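PDB 4I0N: necrotic enteritis toxin B from Clostridium perfringens, which probably oligomerises on target cell membranes and forms transmembrane pores, as do related toxins of the alpha-hemolysin family. Local coordinates for residues A186-N200 with Y250-N263. Sequence-based numbering, arbitrary orientation.
Sequences AIYGNQLFMKSRLYN and YILNWETTQWRGTN. With EDO (1,2-ethanediol), chain G.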
ATOM      1  N   ALA A 186      15.617  30.524   5.464  1.00 21.36           N
ATOM      2  CA  ALA A 186      15.592  31.799   4.735  1.00 22.56           C
ATOM      3  C   ALA A 186      16.568  31.864   3.560  1.00 22.64           C
ATOM      4  O   ALA A 186      16.264  32.481   2.544  1.00 23.65           O
ATOM      5  CB  ALA A 186      15.833  32.971   5.687  1.00 23.95           C
ATOM      6  N   ILE A 187      17.726  31.224   3.702  1.00 21.86           N
ATOM      7  CA  ILE A 187      18.736  31.214   2.648  1.00 22.13           C
ATOM      8  C   ILE A 187      18.622  29.958   1.764  1.00 21.06           C
ATOM      9  O   ILE A 187      18.474  30.080   0.553  1.00 21.22           O
ATOM     10  CB  ILE A 187      20.160  31.342   3.217  1.00 22.96           C
ATOM     11  CG1 ILE A 187      20.267  32.582   4.123  1.00 24.83           C
ATOM     12  CG2 ILE A 187      21.195  31.400   2.094  1.00 22.49           C
ATOM     13  CD1 ILE A 187      21.593  32.682   4.889  1.00 28.44           C
ATOM     14  N   TYR A 188      18.661  28.769   2.376  1.00 19.99           N
ATOM     15  CA  TYR A 188      18.729  27.497   1.616  1.00 19.24           C
ATOM     16  C   TYR A 188      17.394  26.912   1.174  1.00 18.46           C
ATOM     17  O   TYR A 188      17.366  25.917   0.438  1.00 18.09           O
ATOM     18  CB  TYR A 188      19.523  26.453   2.403  1.00 19.03           C
ATOM     19  CG  TYR A 188      20.831  27.020   2.906  1.00 20.41           C
ATOM     20  CD1 TYR A 188      21.860  27.329   2.020  1.00 21.42           C
ATOM     21  CD2 TYR A 188      21.016  27.299   4.263  1.00 21.51           C
ATOM     22  CE1 TYR A 188      23.066  27.881   2.476  1.00 23.35           C
ATOM     23  CE2 TYR A 188      22.215  27.849   4.726  1.00 23.38           C
ATOM     24  CZ  TYR A 188      23.233  28.128   3.825  1.00 24.57           C
ATOM     25  OH  TYR A 188      24.417  28.672   4.276  1.00 26.33           O
ATOM     26  N   GLY A 189      16.294  27.524   1.611  1.00 18.20           N
ATOM     27  CA  GLY A 189      14.957  27.053   1.243  1.00 16.84           C
ATOM     28  C   GLY A 189      14.704  25.740   1.951  1.00 15.90           C
ATOM     29  O   GLY A 189      15.075  25.579   3.113  1.00 16.40           O
ATOM     30  N   ASN A 190      14.071  24.804   1.243  1.00 15.04           N
ATOM     31  CA  ASN A 190      13.846  23.469   1.771  1.00 14.77           C
ATOM     32  C   ASN A 190      15.051  22.588   1.439  1.00 14.40           C
ATOM     33  O   ASN A 190      15.365  22.378   0.276  1.00 14.34           O
ATOM     34  CB  ASN A 190      12.571  22.846   1.178  1.00 13.90           C
ATOM     35  CG  ASN A 190      12.163  21.581   1.906  1.00 14.18           C
ATOM     36  OD1 ASN A 190      13.006  20.910   2.523  1.00 16.34           O
ATOM     37  ND2 ASN A 190      10.866  21.267   1.892  1.00 12.29           N
ATOM     38  N   GLN A 191      15.724  22.091   2.470  1.00 14.93           N
ATOM     39  CA  GLN A 191      16.941  21.301   2.273  1.00 14.87           C
ATOM     40  C   GLN A 191      16.681  19.798   2.139  1.00 14.14           C
ATOM     41  O   GLN A 191      17.623  19.004   2.129  1.00 14.48           O
ATOM     42  CB  GLN A 191      17.926  21.600   3.419  1.00 15.49           C
ATOM     43  CG  GLN A 191      18.507  23.007   3.333  1.00 15.55           C
ATOM     44  CD  GLN A 191      19.121  23.438   4.628  1.00 18.20           C
ATOM     45  OE1 GLN A 191      20.341  23.321   4.821  1.00 18.43           O
ATOM     46  NE2 GLN A 191      18.289  23.911   5.547  1.00 16.34           N
ATOM     47  N   LEU A 192      15.404  19.422   2.046  1.00 13.31           N
ATOM     48  CA  LEU A 192      14.944  18.018   1.977  1.00 13.88           C
ATOM     49  C   LEU A 192      15.948  16.987   1.429  1.00 13.81           C
ATOM     50  O   LEU A 192      16.369  16.086   2.163  1.00 14.94           O
ATOM     51  CB  LEU A 192      13.621  17.957   1.199  1.00 13.87           C
ATOM     52  CG  LEU A 192      12.728  16.720   1.271  1.00 12.98           C
ATOM     53  CD1 LEU A 192      12.375  16.389   2.696  1.00 13.19           C
ATOM     54  CD2 LEU A 192      11.468  16.967   0.436  1.00 15.04           C
ATOM     55  N   PHE A 193      16.323  17.097   0.153  1.00 13.60           N
ATOM     56  CA  PHE A 193      17.260  16.129  -0.432  1.00 13.79           C
ATOM     57  C   PHE A 193      18.494  16.802  -0.995  1.00 14.30           C
ATOM     58  O   PHE A 193      19.114  16.299  -1.930  1.00 14.80           O
ATOM     59  CB  PHE A 193      16.593  15.268  -1.525  1.00 13.85           C
ATOM     60  CG  PHE A 193      15.301  14.604  -1.088  1.00 13.09           C
ATOM     61  CD1 PHE A 193      15.298  13.642  -0.079  1.00 13.05           C
ATOM     62  CD2 PHE A 193      14.099  14.918  -1.729  1.00 12.94           C
ATOM     63  CE1 PHE A 193      14.112  13.015   0.303  1.00 13.40           C
ATOM     64  CE2 PHE A 193      12.908  14.308  -1.348  1.00 12.04           C
ATOM     65  CZ  PHE A 193      12.916  13.351  -0.324  1.00 14.06           C
ATOM     66  N   MET A 194      18.865  17.923  -0.392  1.00 14.80           N
ATOM     67  CA  MET A 194      20.039  18.695  -0.820  1.00 15.48           C
ATOM     68  C   MET A 194      21.324  18.072  -0.278  1.00 16.64           C
ATOM     69  O   MET A 194      21.522  18.000   0.944  1.00 16.63           O
ATOM     70  CB  MET A 194      19.883  20.146  -0.351  1.00 15.76           C
ATOM     71  CG  MET A 194      21.023  21.088  -0.782  1.00 16.66           C
ATOM     72  SD  MET A 194      20.950  22.702   0.028  1.00 17.21           S
ATOM     73  CE  MET A 194      19.509  23.433  -0.774  1.00 16.47           C
ATOM     74  N   LYS A 195      22.190  17.610  -1.173  1.00 17.05           N
ATOM     75  CA  LYS A 195      23.450  16.957  -0.762  1.00 18.75           C
ATOM     76  C   LYS A 195      24.447  17.961  -0.175  1.00 19.84           C
ATOM     77  O   LYS A 195      25.043  17.710   0.884  1.00 20.56           O
ATOM     78  CB  LYS A 195      24.053  16.186  -1.942  1.00 18.99           C
ATOM     79  CG  LYS A 195      25.262  15.316  -1.634  1.00 22.85           C
ATOM     80  CD  LYS A 195      25.609  14.496  -2.870  1.00 26.47           C
ATOM     81  CE  LYS A 195      26.841  13.632  -2.651  1.00 31.22           C
ATOM     82  NZ  LYS A 195      26.998  12.646  -3.769  1.00 33.55           N
ATOM     83  N   SER A 196      24.602  19.107  -0.843  1.00 20.30           N
ATOM     84  CA  SER A 196      25.501  20.175  -0.381  1.00 20.41           C
ATOM     85  C   SER A 196      24.901  21.564  -0.575  1.00 20.35           C
ATOM     86  O   SER A 196      24.301  21.850  -1.603  1.00 19.33           O
ATOM     87  CB  SER A 196      26.854  20.107  -1.114  1.00 21.56           C
ATOM     88  OG  SER A 196      27.703  21.165  -0.711  1.00 21.68           O
ATOM     89  N   ARG A 197      25.087  22.438   0.417  1.00 20.42           N
ATOM     90  CA  ARG A 197      24.679  23.837   0.293  1.00 20.58           C
ATOM     91  C   ARG A 197      25.566  24.607  -0.686  1.00 21.63           C
ATOM     92  O   ARG A 197      25.119  25.564  -1.324  1.00 21.91           O
ATOM     93  CB  ARG A 197      24.732  24.524   1.651  1.00 20.78           C
ATOM     94  CG  ARG A 197      23.667  24.057   2.613  1.00 20.12           C
ATOM     95  CD  ARG A 197      24.014  24.584   3.996  1.00 20.57           C
ATOM     96  NE  ARG A 197      22.927  24.388   4.940  1.00 21.14           N
ATOM     97  CZ  ARG A 197      22.965  24.802   6.202  1.00 22.64           C
ATOM     98  NH1 ARG A 197      24.050  25.430   6.657  1.00 23.04           N
ATOM     99  NH2 ARG A 197      21.929  24.590   7.000  1.00 22.08           N
ATOM    100  N   LEU A 198      26.811  24.165  -0.815  1.00 22.34           N
ATOM    101  CA  LEU A 198      27.837  24.960  -1.486  1.00 23.08           C
ATOM    102  C   LEU A 198      28.402  24.322  -2.748  1.00 23.33           C
ATOM    103  O   LEU A 198      28.905  25.037  -3.635  1.00 24.49           O
ATOM    104  CB  LEU A 198      28.979  25.279  -0.515  1.00 23.99           C
ATOM    105  CG  LEU A 198      28.635  25.937   0.830  1.00 24.81           C
ATOM    106  CD1 LEU A 198      29.919  26.111   1.642  1.00 26.68           C
ATOM    107  CD2 LEU A 198      27.929  27.271   0.659  1.00 25.14           C
ATOM    108  N   TYR A 199      28.345  22.996  -2.824  1.00 22.44           N
ATOM    109  CA  TYR A 199      29.052  22.258  -3.874  1.00 22.47           C
ATOM    110  C   TYR A 199      28.137  21.459  -4.788  1.00 21.66           C
ATOM    111  O   TYR A 199      26.938  21.337  -4.512  1.00 19.93           O
ATOM    112  CB  TYR A 199      30.130  21.350  -3.261  1.00 23.63           C
ATOM    113  CG  TYR A 199      31.093  22.127  -2.401  1.00 24.85           C
ATOM    114  CD1 TYR A 199      31.929  23.095  -2.962  1.00 27.62           C
ATOM    115  CD2 TYR A 199      31.139  21.934  -1.020  1.00 26.68           C
ATOM    116  CE1 TYR A 199      32.796  23.836  -2.172  1.00 31.12           C
ATOM    117  CE2 TYR A 199      32.021  22.673  -0.223  1.00 30.05           C
ATOM    118  CZ  TYR A 199      32.828  23.619  -0.802  1.00 30.60           C
ATOM    119  OH  TYR A 199      33.701  24.352  -0.022  1.00 34.94           O
ATOM    120  N   ASN A 200      28.727  20.949  -5.880  1.00 22.19           N
ATOM    121  CA  ASN A 200      28.088  20.027  -6.832  1.00 22.35           C
ATOM    122  C   ASN A 200      27.269  20.731  -7.909  1.00 22.01           C
ATOM    123  O   ASN A 200      26.636  21.746  -7.640  1.00 21.87           O
ATOM    124  CB  ASN A 200      27.200  18.995  -6.115  1.00 21.65           C
ATOM    125  CG  ASN A 200      27.937  18.216  -5.038  1.00 23.00           C
ATOM    126  OD1 ASN A 200      27.400  17.994  -3.949  1.00 24.86           O
ATOM    127  ND2 ASN A 200      29.166  17.802  -5.328  1.00 23.59           N
ATOM    128  N   TYR A 250      11.264  17.878  -6.184  1.00  9.10           N
ATOM    129  CA  TYR A 250      12.223  18.603  -5.349  1.00 10.10           C
ATOM    130  C   TYR A 250      13.278  19.283  -6.233  1.00 11.21           C
ATOM    131  O   TYR A 250      14.032  18.620  -6.970  1.00 11.19           O
ATOM    132  CB  TYR A 250      12.864  17.673  -4.322  1.00  9.17           C
ATOM    133  CG  TYR A 250      13.865  18.420  -3.449  1.00 10.95           C
ATOM    134  CD1 TYR A 250      13.446  19.412  -2.564  1.00 11.17           C
ATOM    135  CD2 TYR A 250      15.237  18.161  -3.550  1.00 10.14           C
ATOM    136  CE1 TYR A 250      14.382  20.131  -1.787  1.00 12.57           C
ATOM    137  CE2 TYR A 250      16.161  18.858  -2.775  1.00  8.92           C
ATOM    138  CZ  TYR A 250      15.732  19.843  -1.909  1.00 10.32           C
ATOM    139  OH  TYR A 250      16.664  20.510  -1.141  1.00 13.03           O
ATOM    140  N   ILE A 251      13.281  20.615  -6.197  1.00 11.79           N
ATOM    141  CA  ILE A 251      13.994  21.422  -7.189  1.00 13.22           C
ATOM    142  C   ILE A 251      15.112  22.215  -6.510  1.00 13.43           C
ATOM    143  O   ILE A 251      14.902  22.822  -5.452  1.00 12.88           O
ATOM    144  CB  ILE A 251      13.020  22.405  -7.892  1.00 13.33           C
ATOM    145  CG1 ILE A 251      11.954  21.635  -8.677  1.00 16.64           C
ATOM    146  CG2 ILE A 251      13.770  23.357  -8.827  1.00 15.91           C
ATOM    147  CD1 ILE A 251      10.630  22.429  -8.870  1.00 22.18           C
ATOM    148  N   LEU A 252      16.292  22.199  -7.132  1.00 13.72           N
ATOM    149  CA  LEU A 252      17.448  22.967  -6.669  1.00 14.18           C
ATOM    150  C   LEU A 252      17.775  24.051  -7.681  1.00 14.91           C
ATOM    151  O   LEU A 252      17.838  23.781  -8.888  1.00 14.60           O
ATOM    152  CB  LEU A 252      18.685  22.073  -6.525  1.00 14.57           C
ATOM    153  CG  LEU A 252      18.650  21.019  -5.416  1.00 14.12           C
ATOM    154  CD1 LEU A 252      19.858  20.083  -5.525  1.00 15.56           C
ATOM    155  CD2 LEU A 252      18.529  21.667  -4.039  1.00 15.95           C
ATOM    156  N   ASN A 253      17.938  25.271  -7.181  1.00 15.64           N
ATOM    157  CA  ASN A 253      18.405  26.411  -7.977  1.00 17.01           C
ATOM    158  C   ASN A 253      19.638  27.037  -7.327  1.00 17.69           C
ATOM    159  O   ASN A 253      19.645  27.347  -6.128  1.00 16.29           O
ATOM    160  CB  ASN A 253      17.316  27.488  -8.102  1.00 17.56           C
ATOM    161  CG  ASN A 253      16.151  27.064  -8.969  1.00 19.69           C
ATOM    162  OD1 ASN A 253      16.229  27.111 -10.192  1.00 24.04           O
ATOM    163  ND2 ASN A 253      15.045  26.689  -8.338  1.00 21.35           N
ATOM    164  N   TRP A 254      20.684  27.243  -8.124  1.00 19.18           N
ATOM    165  CA  TRP A 254      21.884  27.893  -7.625  1.00 20.55           C
ATOM    166  C   TRP A 254      21.662  29.398  -7.511  1.00 22.01           C
ATOM    167  O   TRP A 254      21.262  30.051  -8.487  1.00 22.53           O
ATOM    168  CB  TRP A 254      23.085  27.597  -8.536  1.00 20.67           C
ATOM    169  CG  TRP A 254      24.346  28.280  -8.084  1.00 21.37           C
ATOM    170  CD1 TRP A 254      24.933  29.375  -8.660  1.00 21.58           C
ATOM    171  CD2 TRP A 254      25.160  27.937  -6.952  1.00 21.18           C
ATOM    172  NE1 TRP A 254      26.064  29.722  -7.965  1.00 21.99           N
ATOM    173  CE2 TRP A 254      26.227  28.862  -6.913  1.00 21.55           C
ATOM    174  CE3 TRP A 254      25.090  26.941  -5.965  1.00 20.90           C
ATOM    175  CZ2 TRP A 254      27.224  28.813  -5.936  1.00 21.91           C
ATOM    176  CZ3 TRP A 254      26.084  26.890  -4.995  1.00 21.03           C
ATOM    177  CH2 TRP A 254      27.136  27.826  -4.988  1.00 21.11           C
ATOM    178  N   GLU A 255      21.924  29.944  -6.326  1.00 22.77           N
ATOM    179  CA  GLU A 255      21.716  31.374  -6.070  1.00 24.25           C
ATOM    180  C   GLU A 255      23.006  32.086  -5.688  1.00 25.09           C
ATOM    181  O   GLU A 255      23.219  32.478  -4.532  1.00 24.94           O
ATOM    182  CB  GLU A 255      20.621  31.590  -5.031  1.00 24.18           C
ATOM    183  CG  GLU A 255      19.289  31.033  -5.486  1.00 26.43           C
ATOM    184  CD  GLU A 255      18.115  31.581  -4.724  1.00 31.18           C
ATOM    185  OE1 GLU A 255      18.309  32.128  -3.604  1.00 34.49           O
ATOM    186  OE2 GLU A 255      16.984  31.444  -5.238  1.00 32.10           O
ATOM    187  N   THR A 256      23.855  32.237  -6.700  1.00 25.92           N
ATOM    188  CA  THR A 256      25.141  32.944  -6.620  1.00 27.16           C
ATOM    189  C   THR A 256      26.165  32.315  -5.675  1.00 26.76           C
ATOM    190  O   THR A 256      27.271  31.988  -6.098  1.00 27.71           O
ATOM    191  CB  THR A 256      24.963  34.446  -6.335  1.00 28.09           C
ATOM    192  OG1 THR A 256      23.936  34.958  -7.189  1.00 29.96           O
ATOM    193  CG2 THR A 256      26.274  35.207  -6.588  1.00 30.25           C
ATOM    194  N   THR A 257      25.798  32.144  -4.408  1.00 25.92           N
ATOM    195  CA  THR A 257      26.747  31.662  -3.411  1.00 25.52           C
ATOM    196  C   THR A 257      26.353  30.347  -2.739  1.00 24.23           C
ATOM    197  O   THR A 257      27.168  29.740  -2.036  1.00 24.21           O
ATOM    198  CB  THR A 257      27.017  32.752  -2.363  1.00 26.37           C
ATOM    199  OG1 THR A 257      25.769  33.318  -1.942  1.00 27.05           O
ATOM    200  CG2 THR A 257      27.880  33.851  -2.980  1.00 27.20           C
ATOM    201  N   GLN A 258      25.114  29.901  -2.979  1.00 22.69           N
ATOM    202  CA  GLN A 258      24.609  28.654  -2.410  1.00 21.28           C
ATOM    203  C   GLN A 258      23.424  28.109  -3.188  1.00 20.33           C
ATOM    204  O   GLN A 258      22.800  28.814  -3.983  1.00 19.88           O
ATOM    205  CB  GLN A 258      24.220  28.810  -0.920  1.00 20.71           C
ATOM    206  CG  GLN A 258      23.081  29.786  -0.649  1.00 21.19           C
ATOM    207  CD  GLN A 258      23.520  31.235  -0.692  1.00 25.11           C
ATOM    208  OE1 GLN A 258      24.603  31.586  -0.218  1.00 25.74           O
ATOM    209  NE2 GLN A 258      22.684  32.084  -1.268  1.00 26.30           N
ATOM    210  N   TRP A 259      23.136  26.838  -2.934  1.00 19.82           N
ATOM    211  CA  TRP A 259      21.944  26.191  -3.417  1.00 19.76           C
ATOM    212  C   TRP A 259      20.708  26.558  -2.597  1.00 20.19           C
ATOM    213  O   TRP A 259      20.777  26.693  -1.374  1.00 19.66           O
ATOM    214  CB  TRP A 259      22.139  24.677  -3.364  1.00 18.74           C
ATOM    215  CG  TRP A 259      23.038  24.174  -4.433  1.00 17.71           C
ATOM    216  CD1 TRP A 259      24.329  23.739  -4.296  1.00 16.00           C
ATOM    217  CD2 TRP A 259      22.715  24.062  -5.816  1.00 16.62           C
ATOM    218  NE1 TRP A 259      24.821  23.335  -5.530  1.00 17.06           N
ATOM    219  CE2 TRP A 259      23.858  23.541  -6.478  1.00 15.83           C
ATOM    220  CE3 TRP A 259      21.567  24.352  -6.571  1.00 17.24           C
ATOM    221  CZ2 TRP A 259      23.879  23.296  -7.867  1.00 15.99           C
ATOM    222  CZ3 TRP A 259      21.586  24.111  -7.941  1.00 15.69           C
ATOM    223  CH2 TRP A 259      22.743  23.595  -8.577  1.00 17.24           C
ATOM    224  N   ARG A 260      19.575  26.675  -3.284  1.00 12.86           N
ATOM    225  CA  ARG A 260      18.269  26.851  -2.634  1.00 13.30           C
ATOM    226  C   ARG A 260      17.310  25.752  -3.116  1.00 13.60           C
ATOM    227  O   ARG A 260      17.174  25.519  -4.335  1.00 13.59           O
ATOM    228  CB  ARG A 260      17.687  28.230  -2.967  1.00 14.50           C
ATOM    229  CG  ARG A 260      16.349  28.537  -2.310  1.00 16.14           C
ATOM    230  CD  ARG A 260      16.032  30.012  -2.500  1.00 22.10           C
ATOM    231  NE  ARG A 260      14.746  30.407  -1.966  1.00 27.27           N
ATOM    232  CZ  ARG A 260      14.552  30.814  -0.716  1.00 28.20           C
ATOM    233  NH1 ARG A 260      13.337  31.178  -0.321  1.00 31.79           N
ATOM    234  NH2 ARG A 260      15.560  30.857   0.132  1.00 27.43           N
ATOM    235  N   GLY A 261      16.633  25.099  -2.172  1.00 13.44           N
ATOM    236  CA  GLY A 261      15.715  23.985  -2.546  1.00 13.44           C
ATOM    237  C   GLY A 261      14.263  24.384  -2.393  1.00 13.49           C
ATOM    238  O   GLY A 261      13.927  25.194  -1.531  1.00 12.45           O
ATOM    239  N   THR A 262      13.399  23.819  -3.243  1.00 13.57           N
ATOM    240  CA  THR A 262      11.958  24.039  -3.172  1.00 14.73           C
ATOM    241  C   THR A 262      11.318  22.684  -3.439  1.00 13.97           C
ATOM    242  O   THR A 262      11.725  21.995  -4.378  1.00 14.45           O
ATOM    243  CB  THR A 262      11.463  25.039  -4.267  1.00 15.24           C
ATOM    244  OG1 THR A 262      12.231  26.243  -4.199  1.00 19.78           O
ATOM    245  CG2 THR A 262      10.002  25.417  -4.037  1.00 17.62           C
ATOM    246  N   ASN A 263      10.348  22.293  -2.616  1.00 12.77           N
ATOM    247  CA  ASN A 263       9.556  21.105  -2.917  1.00 12.13           C
ATOM    248  C   ASN A 263       8.130  21.506  -3.320  1.00 12.31           C
ATOM    249  O   ASN A 263       7.509  22.371  -2.693  1.00 12.07           O
ATOM    250  CB  ASN A 263       9.493  20.173  -1.709  1.00 11.39           C
ATOM    251  CG  ASN A 263       8.913  18.816  -2.061  1.00 11.32           C
ATOM    252  OD1 ASN A 263       9.514  18.065  -2.830  1.00 10.17           O
ATOM    253  ND2 ASN A 263       7.736  18.500  -1.509  1.00 10.22           N
TER
HETATM  254  C1  EDO G 406      28.531  25.936  -8.134  1.00 45.42           C
HETATM  255  O1  EDO G 406      28.968  25.015  -7.127  1.00 46.36           O
HETATM  256  C2  EDO G 406      28.459  25.228  -9.483  1.00 45.98           C
HETATM  257  O2  EDO G 406      27.109  24.842  -9.777  1.00 42.33           O
HETATM  258  O   HOH W   1      19.801  31.398  -1.328  1.00 28.21           O
HETATM  259  O   HOH W   2      25.758  30.846   1.977  1.00 29.93           O
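Gly189 meets Gly261 in a single beta bridge, where Gly261 N donates to Tyr188 O (2.8 Å) and Asn190 N to Gly261 O, while farther along Trp259 N bonds Arg197 O, so backbone hydrogen bonds join the loop 186-200 to residues 258-263 at two places. Between these, Leu192, Phe193 and Met194 pack their side chains on the hairpin. Tyr250, its CG anti to the backbone N (chi1 180°), reaches the loop from strand 236-255 and gives its hydroxyl to Asn190 O (OH to O 2.7 Å), which lies in the plane of the ring. One ring face receives Leu192 CB in a CH-pi contact, and the edge of Phe193 completes a T-shaped pair, planes at 89°. Met194 bends at its last torsion (chi3 -71°), bringing CE to Leu252 CD2 (3.8 Å) and Trp259 CB. Before the first place, Arg260 stretches alongside the loop; its NH2 bonds Ala186 O and Ile187 O, from above each carbonyl plane, while NH1 bonds Tyr184 OH. Beyond the second, Trp259 NE1 splits weakly between Tyr199 O (3.1 Å) and Asn200 O. An irregular loop thus clasps an antiparallel beta-hairpin, consistent with the rim domain of alpha-hemolysin-fold toxins, which in relatives faces the membrane.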